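Local coordinates for aromatic amino acid beta-eliminating lyase/threonine aldolase (Exiguobacterium sibiricum, PDB 3LWS), which belongs to the beta-eliminating lyase family of pyridoxal-phosphate-dependent enzymes, with a fold-type-I architecture, and carries its cofactor on a lysine as an internal aldimine, at residues D58-D63 against E192-F197; D84-R89 against D135-L140. All blocks are in the same frame, centred on the assembly; numbering follows the deposited sequence.

In the fold
Both contacts set the end of a helix that runs in the large mixed-sheet domain against a distant piece of chain, and in both that helix closes with a Schellman motif. Contact 1 (58-63 with 192-197) is buried and without cross-segment hydrogen bonds: Leu60, Ala194 and the methyl of selenomethionine Met62 pack on one another and on backbone. Contact 2 (84-89 with 135-140) lies farther from the chain centre, about 24 Å against 17 Å, and is only partly buried; there an asparagine amide grips the backbone leading into strand 138-142. Contact 2 is nested within the loop that contact 1 closes; their nearest atoms are about 6 Å apart, so the two do not touch.

Contact 1: D58-D63 against E192-F197; sequences DVLGMD and EIAGLF
Ala194, on the last turn of helix 190-194, points its methyl toward the end of helix 49-60 and meets both Leu60 and Met62. Its CB rests 3.5 Å from Leu60 O and 4.1 Å from Leu60 CD2, one branch tip of the leucine lying alongside. Just after Leu60 the helix is closed by a Schellman motif: Gly61 takes positive phi (66°) as its C-prime residue and returns a weak bond from its N to Asp58 O. After this turn Met62, a selenomethionine, extends its side chain to the other segment. There the terminal methyl CE lies 4.0 Å from Ala194 CB; its still closer approach to Ala194 O is too short for a normal contact and is doubtful. The side chain reaches this place by folding: CG stands beside the backbone N (chi1 -65°), and further bends about CB-CG (chi2 -71°) and CG-SE bring the methyl round. At Gly195 the same methyl meets backbone, with CE 4.0 Å from Gly195 N. Ala194 to Phe197 form a type I beta turn, closed by a hydrogen bond from Phe197 N to Ala194 O at 3.2 Å. At Phe197 the backbone again does the touching, its O 3.8 Å from Met62 CE, while the ring leads away and presents its edge to Ile193 O. The whole junction is van der Waals contact, sitting over strand 199-203, where Ile200 backs Met62 and Ala194 and Ile202 backs Leu60; Leu179 of helix 179-186 also touches Leu60, and helix 155-167 packs against Leu196.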
ATOM      1  N   ASP A  58      -8.456  -5.496 -20.399  1.00 27.34           N
ATOM      2  CA  ASP A  58      -9.555  -5.691 -21.346  1.00 26.06           C
ATOM      3  C   ASP A  58     -10.629  -4.646 -21.212  1.00 26.24           C
ATOM      4  O   ASP A  58     -11.102  -4.138 -22.214  1.00 26.32           O
ATOM      5  CB  ASP A  58     -10.222  -7.053 -21.131  1.00 27.21           C
ATOM      6  CG  ASP A  58      -9.409  -8.203 -21.660  1.00 33.56           C
ATOM      7  OD1 ASP A  58      -8.413  -7.987 -22.400  1.00 37.39           O
ATOM      8  OD2 ASP A  58      -9.799  -9.352 -21.345  1.00 41.37           O
ATOM      9  N   VAL A  59     -11.024  -4.326 -19.980  1.00 27.17           N
ATOM     10  CA  VAL A  59     -12.109  -3.369 -19.762  1.00 25.57           C
ATOM     11  C   VAL A  59     -11.724  -2.006 -20.303  1.00 25.74           C
ATOM     12  O   VAL A  59     -12.551  -1.305 -20.880  1.00 26.46           O
ATOM     13  CB  VAL A  59     -12.494  -3.204 -18.280  1.00 25.60           C
ATOM     14  CG1 VAL A  59     -13.391  -1.986 -18.105  1.00 24.36           C
ATOM     15  CG2 VAL A  59     -13.144  -4.471 -17.771  1.00 27.26           C
ATOM     16  N   LEU A  60     -10.468  -1.640 -20.141  1.00 24.34           N
ATOM     17  CA  LEU A  60     -10.002  -0.361 -20.675  1.00 23.34           C
ATOM     18  C   LEU A  60      -9.459  -0.473 -22.100  1.00 23.62           C
ATOM     19  O   LEU A  60      -9.125   0.521 -22.683  1.00 25.20           O
ATOM     20  CB  LEU A  60      -8.955   0.241 -19.733  1.00 23.29           C
ATOM     21  CG  LEU A  60      -9.473   0.499 -18.305  1.00 21.25           C
ATOM     22  CD1 LEU A  60      -8.334   0.836 -17.335  1.00 20.53           C
ATOM     23  CD2 LEU A  60     -10.527   1.598 -18.289  1.00 21.90           C
ATOM     24  N   GLY A  61      -9.361  -1.681 -22.651  1.00 25.61           N
ATOM     25  CA  GLY A  61      -8.863  -1.866 -24.035  1.00 24.94           C
ATOM     26  C   GLY A  61      -7.400  -1.500 -24.218  1.00 25.47           C
ATOM     27  O   GLY A  61      -7.031  -0.957 -25.245  1.00 25.54           O
HETATM   28  N   MSE A  62      -6.579  -1.807 -23.215  1.00 25.19           N
HETATM   29  CA  MSE A  62      -5.138  -1.535 -23.229  1.00 24.49           C
HETATM   30  C   MSE A  62      -4.385  -2.862 -23.226  1.00 24.24           C
HETATM   31  O   MSE A  62      -4.927  -3.879 -22.774  1.00 23.83           O
HETATM   32  CB  MSE A  62      -4.720  -0.762 -21.968  1.00 23.93           C
HETATM   33  CG  MSE A  62      -5.334   0.671 -21.863  1.00 27.16           C
HETATM   34 SE   MSE A  62      -4.609   1.954 -23.129  0.75 33.67          SE
HETATM   35  CE  MSE A  62      -6.353   2.682 -23.573  1.00 35.84           C
ATOM     36  N   ASP A  63      -3.125  -2.811 -23.666  1.00 23.41           N
ATOM     37  CA  ASP A  63      -2.276  -3.988 -23.802  1.00 24.59           C
ATOM     38  C   ASP A  63      -2.080  -4.692 -22.444  1.00 23.79           C
ATOM     39  O   ASP A  63      -1.970  -5.897 -22.375  1.00 22.37           O
ATOM     40  CB  ASP A  63      -0.863  -3.597 -24.296  1.00 25.74           C
ATOM     41  CG  ASP A  63      -0.798  -3.183 -25.778  1.00 31.51           C
ATOM     42  OD1 ASP A  63      -1.821  -3.212 -26.495  1.00 34.65           O
ATOM     43  OD2 ASP A  63       0.335  -2.812 -26.197  1.00 35.03           O
ATOM     44  N   GLU A 192     -14.045   2.788 -24.899  1.00 21.44           N
ATOM     45  CA  GLU A 192     -14.156   3.887 -25.874  1.00 22.61           C
ATOM     46  C   GLU A 192     -13.589   5.230 -25.330  1.00 22.36           C
ATOM     47  O   GLU A 192     -13.047   6.056 -26.089  1.00 23.93           O
ATOM     48  CB  GLU A 192     -15.613   4.080 -26.331  1.00 23.09           C
ATOM     49  CG  GLU A 192     -16.136   2.936 -27.216  1.00 28.51           C
ATOM     50  CD  GLU A 192     -17.651   2.982 -27.472  1.00 29.84           C
ATOM     51  OE1 GLU A 192     -18.416   3.523 -26.629  1.00 29.01           O
ATOM     52  OE2 GLU A 192     -18.073   2.449 -28.523  1.00 32.30           O
ATOM     53  N   ILE A 193     -13.748   5.462 -24.033  1.00 21.48           N
ATOM     54  CA  ILE A 193     -13.204   6.668 -23.434  1.00 19.87           C
ATOM     55  C   ILE A 193     -11.703   6.461 -23.317  1.00 21.48           C
ATOM     56  O   ILE A 193     -10.933   7.256 -23.872  1.00 24.07           O
ATOM     57  CB  ILE A 193     -13.867   7.016 -22.087  1.00 16.53           C
ATOM     58  CG1 ILE A 193     -15.387   7.262 -22.263  1.00 17.03           C
ATOM     59  CG2 ILE A 193     -13.200   8.279 -21.469  1.00 19.89           C
ATOM     60  CD1 ILE A 193     -15.757   8.556 -23.062  1.00 17.10           C
ATOM     61  N   ALA A 194     -11.300   5.378 -22.647  1.00 22.22           N
ATOM     62  CA  ALA A 194      -9.884   5.028 -22.437  1.00 21.72           C
ATOM     63  C   ALA A 194      -9.042   4.937 -23.710  1.00 23.18           C
ATOM     64  O   ALA A 194      -7.833   5.205 -23.657  1.00 23.91           O
ATOM     65  CB  ALA A 194      -9.759   3.763 -21.683  1.00 20.54           C
ATOM     66  N   GLY A 195      -9.671   4.561 -24.825  1.00 22.12           N
ATOM     67  CA  GLY A 195      -9.003   4.439 -26.128  1.00 22.32           C
ATOM     68  C   GLY A 195      -8.393   5.714 -26.693  1.00 22.22           C
ATOM     69  O   GLY A 195      -7.507   5.644 -27.535  1.00 23.10           O
ATOM     70  N   LEU A 196      -8.850   6.871 -26.216  1.00 22.80           N
ATOM     71  CA  LEU A 196      -8.327   8.169 -26.635  1.00 21.32           C
ATOM     72  C   LEU A 196      -7.009   8.598 -25.957  1.00 21.61           C
ATOM     73  O   LEU A 196      -6.413   9.612 -26.330  1.00 22.00           O
ATOM     74  CB  LEU A 196      -9.396   9.232 -26.398  1.00 21.29           C
ATOM     75  CG  LEU A 196     -10.753   9.091 -27.097  1.00 23.99           C
ATOM     76  CD1 LEU A 196     -11.594  10.351 -26.891  1.00 21.54           C
ATOM     77  CD2 LEU A 196     -10.641   8.785 -28.559  1.00 22.67           C
ATOM     78  N   PHE A 197      -6.597   7.839 -24.947  1.00 21.70           N
ATOM     79  CA  PHE A 197      -5.469   8.146 -24.108  1.00 21.24           C
ATOM     80  C   PHE A 197      -4.358   7.110 -24.224  1.00 21.45           C
ATOM     81  O   PHE A 197      -4.585   5.938 -24.552  1.00 21.79           O
ATOM     82  CB  PHE A 197      -5.934   8.197 -22.648  1.00 21.10           C
ATOM     83  CG  PHE A 197      -6.876   9.331 -22.350  1.00 22.81           C
ATOM     84  CD1 PHE A 197      -8.230   9.222 -22.635  1.00 21.98           C
ATOM     85  CD2 PHE A 197      -6.400  10.520 -21.825  1.00 19.53           C
ATOM     86  CE1 PHE A 197      -9.097  10.273 -22.361  1.00 21.97           C
ATOM     87  CE2 PHE A 197      -7.258  11.576 -21.541  1.00 19.87           C
ATOM     88  CZ  PHE A 197      -8.603  11.464 -21.820  1.00 18.23           C
TER

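Contact 2: D84-R89 against D135-L140; sequences DETDNR and DIACLL
Asn88 and Ala137 bring their CA atoms to 5.1 Å just after helix 71-86 ends in a Schellman motif, with Asp87 at positive phi (50°). Asn88 carries the polar grip. Its CG is anti to the backbone N (chi1 -172°), which lays the amide over the Ile136-Ala137 peptide, CG 3.4 Å from Ala137 N. From there ND2 donates to Asp135 O at 2.9 Å; the acceptor lies near the amide plane, but the donor stands above the carbonyl plane rather than on a lone pair, and the N-H...O angle is 155°. The other end of the amide, OD1, accepts from Thr90 N, so both ends are held and the amide's rotation is fixed. The turn links helix 71-86 to strand 90-93, which lies parallel beside strand 138-142 in the seven-stranded mixed sheet of the fold-type-I large domain. The methyl of Ala137 packs against Asn88 O, a close 3.2 Å from CB, and against Thr86 OG1, an approach shorter than a normal contact and of doubtful exact length. That hydroxyl is turned back along its own helix, hydrogen-bonded to the carbonyls of Trp82 and Ser83, and Asn88 O is engaged by Ser83 OG. Asp135 adds its CB, 4.1 Å from Asn88 ND2, while its carboxylate leads away toward Arg168 in a long, weak ion pair.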
ATOM      1  N   ASP A  84      10.336  10.287 -18.940  1.00 22.05           N
ATOM      2  CA  ASP A  84      11.545   9.537 -19.360  1.00 21.91           C
ATOM      3  C   ASP A  84      11.506   9.161 -20.851  1.00 22.69           C
ATOM      4  O   ASP A  84      12.488   9.296 -21.546  1.00 23.52           O
ATOM      5  CB  ASP A  84      11.732   8.258 -18.528  1.00 22.41           C
ATOM      6  CG  ASP A  84      12.306   8.505 -17.137  1.00 21.76           C
ATOM      7  OD1 ASP A  84      12.679   9.637 -16.747  1.00 23.91           O
ATOM      8  OD2 ASP A  84      12.398   7.516 -16.390  1.00 27.55           O
ATOM      9  N   GLU A  85      10.369   8.690 -21.340  1.00 21.70           N
ATOM     10  CA  GLU A  85      10.272   8.292 -22.730  1.00 23.27           C
ATOM     11  C   GLU A  85      10.470   9.471 -23.698  1.00 24.59           C
ATOM     12  O   GLU A  85      11.007   9.295 -24.789  1.00 23.38           O
ATOM     13  CB  GLU A  85       8.932   7.633 -22.982  1.00 23.75           C
ATOM     14  CG  GLU A  85       8.684   7.250 -24.405  1.00 28.67           C
ATOM     15  CD  GLU A  85       7.554   6.288 -24.524  1.00 33.75           C
ATOM     16  OE1 GLU A  85       7.638   5.204 -23.912  1.00 44.08           O
ATOM     17  OE2 GLU A  85       6.583   6.622 -25.209  1.00 37.02           O
ATOM     18  N   THR A  86      10.024  10.663 -23.303  1.00 23.15           N
ATOM     19  CA  THR A  86      10.076  11.839 -24.181  1.00 22.14           C
ATOM     20  C   THR A  86      11.241  12.767 -23.917  1.00 23.03           C
ATOM     21  O   THR A  86      11.311  13.816 -24.549  1.00 22.60           O
ATOM     22  CB  THR A  86       8.822  12.725 -23.984  1.00 22.04           C
ATOM     23  OG1 THR A  86       8.745  13.101 -22.601  1.00 20.29           O
ATOM     24  CG2 THR A  86       7.543  11.981 -24.430  1.00 23.69           C
ATOM     25  N   ASP A  87      12.093  12.430 -22.948  1.00 22.32           N
ATOM     26  CA  ASP A  87      13.193  13.295 -22.513  1.00 23.21           C
ATOM     27  C   ASP A  87      12.708  14.726 -22.225  1.00 22.60           C
ATOM     28  O   ASP A  87      13.378  15.695 -22.556  1.00 21.23           O
ATOM     29  CB  ASP A  87      14.317  13.340 -23.557  1.00 24.49           C
ATOM     30  CG  ASP A  87      14.732  11.942 -24.067  1.00 28.71           C
ATOM     31  OD1 ASP A  87      15.142  11.097 -23.253  1.00 32.46           O
ATOM     32  OD2 ASP A  87      14.676  11.723 -25.300  1.00 39.62           O
ATOM     33  N   ASN A  88      11.519  14.845 -21.645  1.00 21.50           N
ATOM     34  CA  ASN A  88      10.934  16.129 -21.336  1.00 21.31           C
ATOM     35  C   ASN A  88      10.450  16.064 -19.888  1.00 20.78           C
ATOM     36  O   ASN A  88       9.640  15.198 -19.524  1.00 18.99           O
ATOM     37  CB  ASN A  88       9.801  16.457 -22.328  1.00 20.94           C
ATOM     38  CG  ASN A  88       9.263  17.879 -22.179  1.00 20.65           C
ATOM     39  OD1 ASN A  88       8.932  18.329 -21.085  1.00 20.96           O
ATOM     40  ND2 ASN A  88       9.129  18.577 -23.304  1.00 23.49           N
ATOM     41  N   ARG A  89      10.987  16.957 -19.073  1.00 20.59           N
ATOM     42  CA  ARG A  89      10.674  16.997 -17.646  1.00 20.69           C
ATOM     43  C   ARG A  89       9.499  17.902 -17.273  1.00 20.71           C
ATOM     44  O   ARG A  89       9.366  18.272 -16.119  1.00 23.10           O
ATOM     45  CB  ARG A  89      11.905  17.404 -16.870  1.00 20.29           C
ATOM     46  CG  ARG A  89      13.006  16.350 -16.987  1.00 24.27           C
ATOM     47  CD  ARG A  89      14.199  16.715 -16.209  1.00 24.78           C
ATOM     48  NE  ARG A  89      15.011  15.536 -15.977  1.00 30.32           N
ATOM     49  CZ  ARG A  89      15.968  15.463 -15.072  1.00 29.49           C
ATOM     50  NH1 ARG A  89      16.262  16.519 -14.343  1.00 30.11           N
ATOM     51  NH2 ARG A  89      16.645  14.340 -14.901  1.00 32.81           N
ATOM     52  N   ASP A 135       6.287  22.252 -26.033  1.00 25.65           N
ATOM     53  CA  ASP A 135       6.714  20.847 -26.035  1.00 24.32           C
ATOM     54  C   ASP A 135       6.770  20.375 -24.580  1.00 22.60           C
ATOM     55  O   ASP A 135       7.539  20.902 -23.763  1.00 21.86           O
ATOM     56  CB  ASP A 135       8.089  20.656 -26.715  1.00 25.02           C
ATOM     57  CG  ASP A 135       8.011  20.565 -28.255  1.00 30.12           C
ATOM     58  OD1 ASP A 135       6.923  20.320 -28.829  1.00 32.53           O
ATOM     59  OD2 ASP A 135       9.073  20.694 -28.905  1.00 27.92           O
ATOM     60  N   ILE A 136       5.902  19.431 -24.255  1.00 20.74           N
ATOM     61  CA  ILE A 136       5.860  18.803 -22.914  1.00 21.35           C
ATOM     62  C   ILE A 136       5.826  17.286 -23.078  1.00 20.53           C
ATOM     63  O   ILE A 136       5.542  16.801 -24.157  1.00 21.24           O
ATOM     64  CB  ILE A 136       4.624  19.310 -22.088  1.00 21.81           C
ATOM     65  CG1 ILE A 136       3.313  18.942 -22.778  1.00 22.38           C
ATOM     66  CG2 ILE A 136       4.692  20.811 -21.902  1.00 19.56           C
ATOM     67  CD1 ILE A 136       2.061  19.142 -21.938  1.00 22.21           C
ATOM     68  N   ALA A 137       6.125  16.550 -22.010  1.00 21.64           N
ATOM     69  CA  ALA A 137       6.024  15.072 -21.994  1.00 20.77           C
ATOM     70  C   ALA A 137       4.584  14.564 -21.990  1.00 22.38           C
ATOM     71  O   ALA A 137       4.230  13.658 -22.751  1.00 21.18           O
ATOM     72  CB  ALA A 137       6.755  14.497 -20.772  1.00 20.17           C
ATOM     73  N   CYS A 138       3.754  15.134 -21.107  1.00 22.11           N
ATOM     74  CA  CYS A 138       2.423  14.581 -20.845  1.00 20.90           C
ATOM     75  C   CYS A 138       1.379  15.633 -20.491  1.00 19.54           C
ATOM     76  O   CYS A 138       1.683  16.518 -19.694  1.00 19.42           O
ATOM     77  CB  CYS A 138       2.511  13.623 -19.690  1.00 21.31           C
ATOM     78  SG  CYS A 138       0.988  12.694 -19.430  1.00 22.43           S
ATOM     79  N   LEU A 139       0.203  15.566 -21.124  1.00 18.10           N
ATOM     80  CA  LEU A 139      -0.999  16.279 -20.659  1.00 17.74           C
ATOM     81  C   LEU A 139      -1.845  15.244 -19.877  1.00 18.92           C
ATOM     82  O   LEU A 139      -2.083  14.140 -20.380  1.00 20.64           O
ATOM     83  CB  LEU A 139      -1.796  16.837 -21.815  1.00 18.28           C
ATOM     84  CG  LEU A 139      -3.175  17.468 -21.567  1.00 17.80           C
ATOM     85  CD1 LEU A 139      -3.071  18.672 -20.637  1.00 18.35           C
ATOM     86  CD2 LEU A 139      -3.800  17.862 -22.868  1.00 14.17           C
ATOM     87  N   LEU A 140      -2.233  15.587 -18.644  1.00 20.67           N
ATOM     88  CA  LEU A 140      -3.131  14.805 -17.796  1.00 19.08           C
ATOM     89  C   LEU A 140      -4.509  15.487 -17.820  1.00 17.99           C
ATOM     90  O   LEU A 140      -4.619  16.683 -17.565  1.00 19.31           O
ATOM     91  CB  LEU A 140      -2.591  14.696 -16.332  1.00 19.25           C
ATOM     92  CG  LEU A 140      -3.456  13.978 -15.271  1.00 18.41           C
ATOM     93  CD1 LEU A 140      -2.631  13.309 -14.171  1.00 16.80           C
ATOM     94  CD2 LEU A 140      -4.545  14.901 -14.593  1.00 15.62           C
TER